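Local coordinates for protein restriction endonuclease AspBHI (Azoarcus sp., PDB 4OC8) that is a DNA modification-dependent restriction endonuclease that cuts modified DNA and assembles as a tetramer, at residues L14-G22 with E128-G138; V38-R47 with P55-N63. All coordinates share one frame; numbering follows the deposited sequence.

Interaction 1. Residues L14-G22 with E128-G138; sequences LIVDAVYAG and EATGRTFRFRG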
loop_
_atom_site.group_PDB
_atom_site.type_symbol
_atom_site.label_atom_id
_atom_site.label_comp_id
_atom_site.label_asym_id
_atom_site.label_seq_id
_atom_site.Cartn_x
_atom_site.Cartn_y
_atom_site.Cartn_z
ATOM N N LEU A 14 11.087 -30.161 -15.993
ATOM C CA LEU A 14 11.219 -29.218 -14.887
ATOM C C LEU A 14 9.851 -28.706 -14.450
ATOM O O LEU A 14 9.246 -27.876 -15.131
ATOM C CB LEU A 14 12.103 -28.035 -15.287
ATOM C CG LEU A 14 13.622 -28.198 -15.232
ATOM C CD1 LEU A 14 14.109 -29.197 -16.259
ATOM C CD2 LEU A 14 14.280 -26.855 -15.450
ATOM N N ILE A 15 9.376 -29.192 -13.306
ATOM C CA ILE A 15 8.033 -28.881 -12.817
ATOM C C ILE A 15 8.066 -27.893 -11.645
ATOM O O ILE A 15 8.829 -28.067 -10.692
ATOM C CB ILE A 15 7.298 -30.178 -12.407
ATOM C CG1 ILE A 15 7.348 -31.189 -13.559
ATOM C CG2 ILE A 15 5.859 -29.884 -11.987
ATOM C CD1 ILE A 15 7.246 -32.637 -13.125
ATOM N N VAL A 16 7.242 -26.853 -11.728
ATOM C CA VAL A 16 7.216 -25.807 -10.708
ATOM C C VAL A 16 7.001 -26.370 -9.303
ATOM O O VAL A 16 6.043 -27.107 -9.056
ATOM C CB VAL A 16 6.144 -24.748 -11.016
ATOM C CG1 VAL A 16 5.968 -23.811 -9.834
ATOM C CG2 VAL A 16 6.516 -23.977 -12.271
ATOM N N ASP A 17 7.922 -26.031 -8.404
ATOM C CA ASP A 17 7.883 -26.470 -7.008
ATOM C C ASP A 17 8.074 -27.980 -6.814
ATOM O O ASP A 17 7.759 -28.520 -5.754
ATOM C CB ASP A 17 6.619 -25.968 -6.297
ATOM C CG ASP A 17 6.582 -24.452 -6.169
ATOM O OD1 ASP A 17 7.600 -23.793 -6.470
ATOM O OD2 ASP A 17 5.535 -23.920 -5.751
ATOM N N ALA A 18 8.605 -28.655 -7.829
ATOM C CA ALA A 18 8.977 -30.061 -7.689
ATOM C C ALA A 18 10.382 -30.174 -7.102
ATOM O O ALA A 18 11.234 -29.310 -7.327
ATOM C CB ALA A 18 8.894 -30.778 -9.022
ATOM N N VAL A 19 10.624 -31.237 -6.345
ATOM C CA VAL A 19 11.898 -31.381 -5.654
ATOM C C VAL A 19 12.833 -32.354 -6.361
ATOM O O VAL A 19 12.487 -33.503 -6.613
ATOM C CB VAL A 19 11.705 -31.799 -4.186
ATOM C CG1 VAL A 19 13.045 -32.109 -3.541
ATOM C CG2 VAL A 19 10.981 -30.700 -3.421
ATOM N N TYR A 20 14.025 -31.871 -6.676
ATOM C CA TYR A 20 15.026 -32.649 -7.375
ATOM C C TYR A 20 16.224 -32.860 -6.463
ATOM O O TYR A 20 16.965 -31.924 -6.165
ATOM C CB TYR A 20 15.436 -31.926 -8.655
ATOM C CG TYR A 20 14.268 -31.667 -9.576
ATOM C CD1 TYR A 20 13.482 -30.536 -9.429
ATOM C CD2 TYR A 20 13.941 -32.565 -10.581
ATOM C CE1 TYR A 20 12.407 -30.301 -10.264
ATOM C CE2 TYR A 20 12.872 -32.338 -11.421
ATOM C CZ TYR A 20 12.107 -31.205 -11.258
ATOM O OH TYR A 20 11.039 -30.972 -12.093
ATOM N N ALA A 21 16.399 -34.099 -6.017
ATOM C CA ALA A 21 17.404 -34.431 -5.017
ATOM C C ALA A 21 18.617 -35.117 -5.625
ATOM O O ALA A 21 18.515 -35.793 -6.649
ATOM C CB ALA A 21 16.790 -35.314 -3.944
ATOM N N GLY A 22 19.766 -34.941 -4.982
ATOM C CA GLY A 22 20.981 -35.618 -5.392
ATOM C C GLY A 22 21.024 -37.037 -4.860
ATOM O O GLY A 22 20.160 -37.446 -4.085
ATOM N N GLU A 128 16.438 -26.925 -0.600
ATOM C CA GLU A 128 15.688 -27.469 0.527
ATOM C C GLU A 128 16.673 -27.814 1.642
ATOM O O GLU A 128 16.292 -27.958 2.808
ATOM C CB GLU A 128 14.894 -28.711 0.112
ATOM C CG GLU A 128 13.837 -28.463 -0.961
ATOM C CD GLU A 128 12.711 -27.572 -0.477
ATOM O OE1 GLU A 128 11.768 -28.096 0.157
ATOM O OE2 GLU A 128 12.768 -26.347 -0.732
ATOM N N ALA A 129 17.942 -27.951 1.257
ATOM C CA ALA A 129 19.056 -28.138 2.187
ATOM C C ALA A 129 19.019 -29.432 3.010
ATOM O O ALA A 129 19.489 -29.464 4.147
ATOM C CB ALA A 129 19.217 -26.912 3.097
ATOM N N THR A 130 18.457 -30.492 2.435
ATOM C CA THR A 130 18.623 -31.837 2.977
ATOM C C THR A 130 19.648 -32.570 2.114
ATOM O O THR A 130 19.314 -33.130 1.068
ATOM C CB THR A 130 17.294 -32.634 3.019
ATOM O OG1 THR A 130 17.518 -33.972 2.549
ATOM C CG2 THR A 130 16.232 -31.968 2.154
ATOM N N GLY A 131 20.898 -32.570 2.563
ATOM C CA GLY A 131 21.990 -32.962 1.696
ATOM C C GLY A 131 22.046 -31.935 0.585
ATOM O O GLY A 131 22.118 -30.737 0.852
ATOM N N ARG A 132 21.990 -32.391 -0.662
ATOM C CA ARG A 132 21.956 -31.474 -1.794
ATOM C C ARG A 132 20.691 -31.680 -2.631
ATOM O O ARG A 132 20.635 -32.563 -3.487
ATOM C CB ARG A 132 23.206 -31.646 -2.656
ATOM C CG ARG A 132 23.494 -30.485 -3.588
ATOM C CD ARG A 132 24.812 -30.697 -4.315
ATOM N NE ARG A 132 25.243 -29.510 -5.050
ATOM C CZ ARG A 132 25.989 -28.540 -4.529
ATOM N NH1 ARG A 132 26.384 -28.613 -3.265
ATOM N NH2 ARG A 132 26.339 -27.495 -5.269
ATOM N N THR A 133 19.669 -30.869 -2.369
ATOM C CA THR A 133 18.410 -30.949 -3.105
ATOM C C THR A 133 17.922 -29.560 -3.497
ATOM O O THR A 133 18.214 -28.574 -2.819
ATOM C CB THR A 133 17.301 -31.607 -2.272
ATOM O OG1 THR A 133 16.897 -30.714 -1.230
ATOM C CG2 THR A 133 17.780 -32.903 -1.659
ATOM N N PHE A 134 17.163 -29.488 -4.586
ATOM C CA PHE A 134 16.680 -28.206 -5.081
ATOM C C PHE A 134 15.219 -28.267 -5.494
ATOM O O PHE A 134 14.802 -29.184 -6.184
ATOM C CB PHE A 134 17.517 -27.747 -6.273
ATOM C CG PHE A 134 18.978 -27.610 -5.969
ATOM C CD1 PHE A 134 19.828 -28.695 -6.084
ATOM C CD2 PHE A 134 19.503 -26.392 -5.575
ATOM C CE1 PHE A 134 21.174 -28.571 -5.806
ATOM C CE2 PHE A 134 20.850 -26.261 -5.302
ATOM C CZ PHE A 134 21.685 -27.352 -5.416
ATOM N N ARG A 135 14.447 -27.277 -5.068
ATOM C CA ARG A 135 13.084 -27.103 -5.539
ATOM C C ARG A 135 13.072 -26.103 -6.695
ATOM O O ARG A 135 13.501 -24.953 -6.540
ATOM C CB ARG A 135 12.183 -26.616 -4.402
ATOM C CG ARG A 135 10.726 -26.449 -4.788
ATOM C CD ARG A 135 9.911 -25.931 -3.620
ATOM N NE ARG A 135 9.965 -26.843 -2.483
ATOM C CZ ARG A 135 9.026 -27.736 -2.195
ATOM N NH1 ARG A 135 7.945 -27.831 -2.956
ATOM N NH2 ARG A 135 9.161 -28.527 -1.140
ATOM N N PHE A 136 12.595 -26.551 -7.854
ATOM C CA PHE A 136 12.483 -25.691 -9.026
ATOM C C PHE A 136 11.365 -24.677 -8.822
ATOM O O PHE A 136 10.224 -25.046 -8.548
ATOM C CB PHE A 136 12.226 -26.518 -10.287
ATOM C CG PHE A 136 12.068 -25.690 -11.532
ATOM C CD1 PHE A 136 13.145 -24.998 -12.063
ATOM C CD2 PHE A 136 10.844 -25.604 -12.171
ATOM C CE1 PHE A 136 13.003 -24.234 -13.201
ATOM C CE2 PHE A 136 10.698 -24.840 -13.313
ATOM C CZ PHE A 136 11.780 -24.157 -13.828
ATOM N N ARG A 137 11.700 -23.397 -8.953
ATOM C CA ARG A 137 10.758 -22.331 -8.633
ATOM C C ARG A 137 10.118 -21.715 -9.866
ATOM O O ARG A 137 9.093 -21.038 -9.768
ATOM C CB ARG A 137 11.434 -21.247 -7.792
ATOM C CG ARG A 137 11.800 -21.703 -6.389
ATOM C CD ARG A 137 10.707 -22.565 -5.787
ATOM N NE ARG A 137 10.839 -22.691 -4.340
ATOM C CZ ARG A 137 9.981 -22.177 -3.464
ATOM N NH1 ARG A 137 8.917 -21.508 -3.888
ATOM N NH2 ARG A 137 10.181 -22.340 -2.162
ATOM N N GLY A 138 10.723 -21.945 -11.023
ATOM C CA GLY A 138 10.163 -21.459 -12.267
ATOM C C GLY A 138 11.167 -20.943 -13.284
ATOM O O GLY A 138 12.371 -20.882 -13.035
#

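Interaction 2. Residues V38-R47 with P55-N63; sequences VGVSRQGGFR and PTLLVLTSN. With PO4 (phosphate ion), chain F.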
loop_
_atom_site.group_PDB
_atom_site.type_symbol
_atom_site.label_atom_id
_atom_site.label_comp_id
_atom_site.label_asym_id
_atom_site.label_seq_id
_atom_site.Cartn_x
_atom_site.Cartn_y
_atom_site.Cartn_z
ATOM N N VAL A 38 19.830 -30.379 -15.798
ATOM C CA VAL A 38 19.965 -29.155 -16.585
ATOM C C VAL A 38 21.142 -29.196 -17.559
ATOM O O VAL A 38 21.025 -28.759 -18.704
ATOM C CB VAL A 38 20.102 -27.907 -15.666
ATOM C CG1 VAL A 38 20.425 -26.662 -16.474
ATOM C CG2 VAL A 38 18.832 -27.692 -14.861
ATOM N N GLY A 39 22.282 -29.689 -17.087
ATOM C CA GLY A 39 23.474 -29.759 -17.908
ATOM C C GLY A 39 24.512 -28.724 -17.524
ATOM O O GLY A 39 25.533 -28.576 -18.194
ATOM N N VAL A 40 24.249 -27.996 -16.444
ATOM C CA VAL A 40 25.217 -27.042 -15.919
ATOM C C VAL A 40 26.261 -27.776 -15.084
ATOM O O VAL A 40 26.169 -28.988 -14.893
ATOM C CB VAL A 40 24.538 -25.956 -15.062
ATOM C CG1 VAL A 40 23.780 -24.982 -15.945
ATOM C CG2 VAL A 40 23.615 -26.588 -14.033
ATOM N N SER A 41 27.255 -27.046 -14.591
ATOM C CA SER A 41 28.275 -27.648 -13.741
ATOM C C SER A 41 27.739 -27.915 -12.336
ATOM O O SER A 41 26.571 -27.659 -12.044
ATOM C CB SER A 41 29.521 -26.767 -13.686
ATOM O OG SER A 41 30.116 -26.662 -14.967
ATOM N N ARG A 42 28.609 -28.418 -11.469
ATOM C CA ARG A 42 28.202 -28.897 -10.154
ATOM C C ARG A 42 28.432 -27.877 -9.044
ATOM O O ARG A 42 28.080 -28.124 -7.890
ATOM C CB ARG A 42 28.970 -30.182 -9.831
ATOM C CG ARG A 42 29.045 -31.133 -11.015
ATOM C CD ARG A 42 29.892 -32.370 -10.748
ATOM N NE ARG A 42 29.661 -33.395 -11.765
ATOM C CZ ARG A 42 30.125 -33.336 -13.011
ATOM N NH1 ARG A 42 30.850 -32.297 -13.407
ATOM N NH2 ARG A 42 29.862 -34.317 -13.866
ATOM N N GLN A 43 29.003 -26.728 -9.395
ATOM C CA GLN A 43 29.593 -25.841 -8.390
ATOM C C GLN A 43 28.760 -24.651 -7.896
ATOM O O GLN A 43 28.275 -24.652 -6.761
ATOM C CB GLN A 43 30.975 -25.359 -8.855
ATOM C CG GLN A 43 32.111 -26.298 -8.472
ATOM C CD GLN A 43 32.197 -26.522 -6.971
ATOM O OE1 GLN A 43 31.931 -25.618 -6.180
ATOM N NE2 GLN A 43 32.558 -27.737 -6.572
ATOM N N GLY A 44 28.615 -23.636 -8.741
ATOM C CA GLY A 44 28.176 -22.325 -8.293
ATOM C C GLY A 44 26.807 -22.168 -7.651
ATOM O O GLY A 44 25.926 -23.017 -7.792
ATOM N N GLY A 45 26.641 -21.060 -6.933
ATOM C CA GLY A 45 25.336 -20.632 -6.463
ATOM C C GLY A 45 24.557 -20.121 -7.658
ATOM O O GLY A 45 23.330 -20.175 -7.696
ATOM N N PHE A 46 25.290 -19.609 -8.639
ATOM C CA PHE A 46 24.734 -19.351 -9.958
ATOM C C PHE A 46 25.570 -20.108 -10.989
ATOM O O PHE A 46 26.798 -20.097 -10.930
ATOM C CB PHE A 46 24.708 -17.854 -10.263
ATOM C CG PHE A 46 26.062 -17.258 -10.473
ATOM C CD1 PHE A 46 26.799 -16.789 -9.398
ATOM C CD2 PHE A 46 26.603 -17.164 -11.747
ATOM C CE1 PHE A 46 28.054 -16.236 -9.587
ATOM C CE2 PHE A 46 27.857 -16.616 -11.944
ATOM C CZ PHE A 46 28.587 -16.157 -10.861
ATOM N N ARG A 47 24.900 -20.779 -11.919
ATOM C CA ARG A 47 25.574 -21.608 -12.912
ATOM C C ARG A 47 25.037 -21.318 -14.302
ATOM O O ARG A 47 23.833 -21.134 -14.482
ATOM C CB ARG A 47 25.368 -23.087 -12.596
ATOM C CG ARG A 47 25.549 -23.439 -11.137
ATOM C CD ARG A 47 25.215 -24.888 -10.884
ATOM N NE ARG A 47 24.938 -25.121 -9.474
ATOM C CZ ARG A 47 24.713 -26.317 -8.949
ATOM N NH1 ARG A 47 24.738 -27.393 -9.721
ATOM N NH2 ARG A 47 24.467 -26.436 -7.653
ATOM N N PRO A 55 26.176 -16.333 -22.724
ATOM C CA PRO A 55 25.597 -17.486 -22.023
ATOM C C PRO A 55 24.353 -18.015 -22.738
ATOM O O PRO A 55 23.515 -17.233 -23.188
ATOM C CB PRO A 55 25.231 -16.909 -20.652
ATOM C CG PRO A 55 24.997 -15.454 -20.911
ATOM C CD PRO A 55 25.964 -15.069 -21.996
ATOM N N THR A 56 24.243 -19.333 -22.849
ATOM C CA THR A 56 23.108 -19.948 -23.527
ATOM C C THR A 56 21.955 -20.207 -22.558
ATOM O O THR A 56 20.781 -20.167 -22.940
ATOM C CB THR A 56 23.517 -21.266 -24.203
ATOM O OG1 THR A 56 23.886 -22.227 -23.204
ATOM C CG2 THR A 56 24.697 -21.030 -25.128
ATOM N N LEU A 57 22.305 -20.461 -21.301
ATOM C CA LEU A 57 21.324 -20.762 -20.270
ATOM C C LEU A 57 21.873 -20.366 -18.900
ATOM O O LEU A 57 23.054 -20.562 -18.628
ATOM C CB LEU A 57 21.014 -22.254 -20.285
ATOM C CG LEU A 57 19.827 -22.702 -19.447
ATOM C CD1 LEU A 57 18.594 -22.827 -20.324
ATOM C CD2 LEU A 57 20.148 -24.008 -18.763
ATOM N N LEU A 58 21.024 -19.810 -18.039
ATOM C CA LEU A 58 21.466 -19.389 -16.707
ATOM C C LEU A 58 20.638 -19.993 -15.568
ATOM O O LEU A 58 19.416 -19.843 -15.528
ATOM C CB LEU A 58 21.483 -17.862 -16.599
ATOM C CG LEU A 58 21.832 -17.311 -15.211
ATOM C CD1 LEU A 58 23.165 -17.853 -14.737
ATOM C CD2 LEU A 58 21.843 -15.788 -15.195
ATOM N N VAL A 59 21.315 -20.668 -14.642
ATOM C CA VAL A 59 20.662 -21.264 -13.478
ATOM C C VAL A 59 20.991 -20.504 -12.187
ATOM O O VAL A 59 22.150 -20.426 -11.788
ATOM C CB VAL A 59 21.079 -22.736 -13.303
ATOM C CG1 VAL A 59 20.515 -23.299 -12.017
ATOM C CG2 VAL A 59 20.620 -23.552 -14.478
ATOM N N LEU A 60 19.974 -19.943 -11.539
ATOM C CA LEU A 60 20.171 -19.226 -10.280
ATOM C C LEU A 60 19.639 -20.039 -9.110
ATOM O O LEU A 60 18.469 -20.436 -9.101
ATOM C CB LEU A 60 19.467 -17.871 -10.308
ATOM C CG LEU A 60 19.886 -16.901 -11.409
ATOM C CD1 LEU A 60 19.073 -15.619 -11.330
ATOM C CD2 LEU A 60 21.369 -16.605 -11.322
ATOM N N THR A 61 20.497 -20.294 -8.126
ATOM C CA THR A 61 20.067 -20.998 -6.923
ATOM C C THR A 61 20.095 -20.065 -5.715
ATOM O O THR A 61 20.851 -19.096 -5.680
ATOM C CB THR A 61 20.921 -22.249 -6.638
ATOM O OG1 THR A 61 22.153 -21.864 -6.019
ATOM C CG2 THR A 61 21.209 -23.004 -7.924
ATOM N N SER A 62 19.256 -20.351 -4.731
ATOM C CA SER A 62 19.212 -19.529 -3.535
ATOM C C SER A 62 18.859 -20.355 -2.303
ATOM O O SER A 62 18.068 -21.290 -2.378
ATOM C CB SER A 62 18.228 -18.376 -3.716
ATOM O OG SER A 62 18.306 -17.477 -2.625
ATOM N N ASN A 63 19.462 -20.003 -1.171
ATOM C CA ASN A 63 19.239 -20.708 0.085
ATOM C C ASN A 63 18.021 -20.159 0.819
ATOM O O ASN A 63 17.296 -20.904 1.482
ATOM C CB ASN A 63 20.475 -20.586 0.980
ATOM C CG ASN A 63 20.526 -21.649 2.060
ATOM O OD1 ASN A 63 19.500 -22.198 2.464
ATOM N ND2 ASN A 63 21.729 -21.947 2.534
HETATM P P PO4 F . 30.185 -22.435 -14.718
HETATM O O1 PO4 F . 30.915 -21.252 -15.308
HETATM O O2 PO4 F . 30.427 -23.649 -15.586
HETATM O O3 PO4 F . 30.707 -22.702 -13.324
HETATM O O4 PO4 F . 28.701 -22.143 -14.661
#

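Interaction 1. Residues L14-G22 with E128-G138
The Phe136 ring is tucked into the bend of 14-22, and most of the apolar contact gathers there. Its CG stands anti to the backbone N (chi1 179°), which swings the ring toward Leu14, whose CB sits over the centre of one face, 4.1 Å from the ring centroid. The backbone N of Gly138 lies over the opposite face, while Ile15 O meets the rim at CD2 (3.5 Å). Tyr20 runs alongside, CE1 against Phe136 CB, and its OH receives the N-H of Ile15.

Backbone bonds join the strands antiparallel. Tyr20 and Phe134 form the hydrogen-bonded pair (Tyr20 N to Phe134 O, 2.8 Å), with Val19-Arg135 and Ala21-Thr133 as non-hydrogen-bonded pairs beside it.

Charged groups line the face carrying Val19. Val19 CG2 rests over the Arg135 guanidinium, 3.6 Å from NH2, and Arg135 NH2 makes a salt bridge to Glu128 OE1 (2.9 Å), meeting it from above the carboxylate plane. An alanine at Arg135 is likely to leave Glu128 without its mate and Val19 CG2 without the flat surface beneath it. Asp17 OD1 and Arg137 NH1 make only a long salt bridge, the oxygen well out of the guanidinium plane; Asp17 has its stronger partner in Arg164 of the second subunit, and Arg137 NE donates to Thr126.

Strand 3-4 flanks 19-24 on its other edge, strand 122-127 lies beside 133-142, and helix 34-37 packs on Leu14 and Tyr20.

Interaction 2. Residues V38-R47 with P55-N63
Arg47 and Val59 form the antiparallel hydrogen-bonded pair of this hairpin, each backbone N bonded to the other's O, and Arg47 CB lies 4.4 Å from Val59 CB on the same face. From there the Arg47 side chain turns back over its own loop. With chi1 at -44°, CG is anti to the carbonyl carbon and passes 3.4 Å from Gly44 O. CD rests 3.9 Å from CG2 of Val40. NE donates to Gly44 O (2.9 Å) and NH1 to Ser41 O (3.0 Å), each acceptor being met on a lone pair in its carbonyl plane, although both oxygens are tilted out of the guanidinium plane. Arg42 O lies over one face of that group. Two bonds at different nitrogens thus fix the rotation of the guanidinium and pin the 41-44 loop to the strand; the salt bridge from NH1 to Asp32 adds a charged partner. NH2, at the tip, packs against CZ of Phe134, with Arg132 NH2 close by on an arginine that also pairs with Asp32.

Gly45 O takes two donors from Thr61: the backbone N comes nearly straight on, and OG1 (2.7 Å) from the flank, which ties down the start of the strand. On the Val59 face, Val38 CG1 touches Leu57 CD2 (3.5 Å) and Val59 CG2, which also meets Val40 CG1. On the other face Phe46 CB sits against Leu60 CD2.

A phosphate, probably from the crystallisation liquor, accepts from Ser41 OG (3.1 Å to its O2), and Arg98 and Tyr48 N also bind it.

Around the hairpin, helix 34-37 sets Leu34 on Val40, Arg47 and Val59, helix 100-113 packs against Phe46 and Leu58 on the other face, and strand 122-127 runs parallel to 55-62 along its far edge.

Overall arrangement
From the N terminus, the chain passes through 14-22 and helix 34-37, then folds straight back on itself in interaction 2, a hairpin closed by a seven-residue connection. It runs on through helix 100-113 and strand 122-127 before 128-138 returns to pair with 14-22. Interaction 1 therefore closes a loop of 105 residues, and interaction 2 falls wholly within it; the two do not cross. Strand 122-127 bridges them, parallel to 55-62 and antiparallel to 133-142, so both belong to one large mixed sheet of the N-terminal region. They also meet directly, Phe134 of interaction 1 packing on the Arg47 guanidinium of interaction 2, and Asp32 links them further by taking both Arg132 and Arg47.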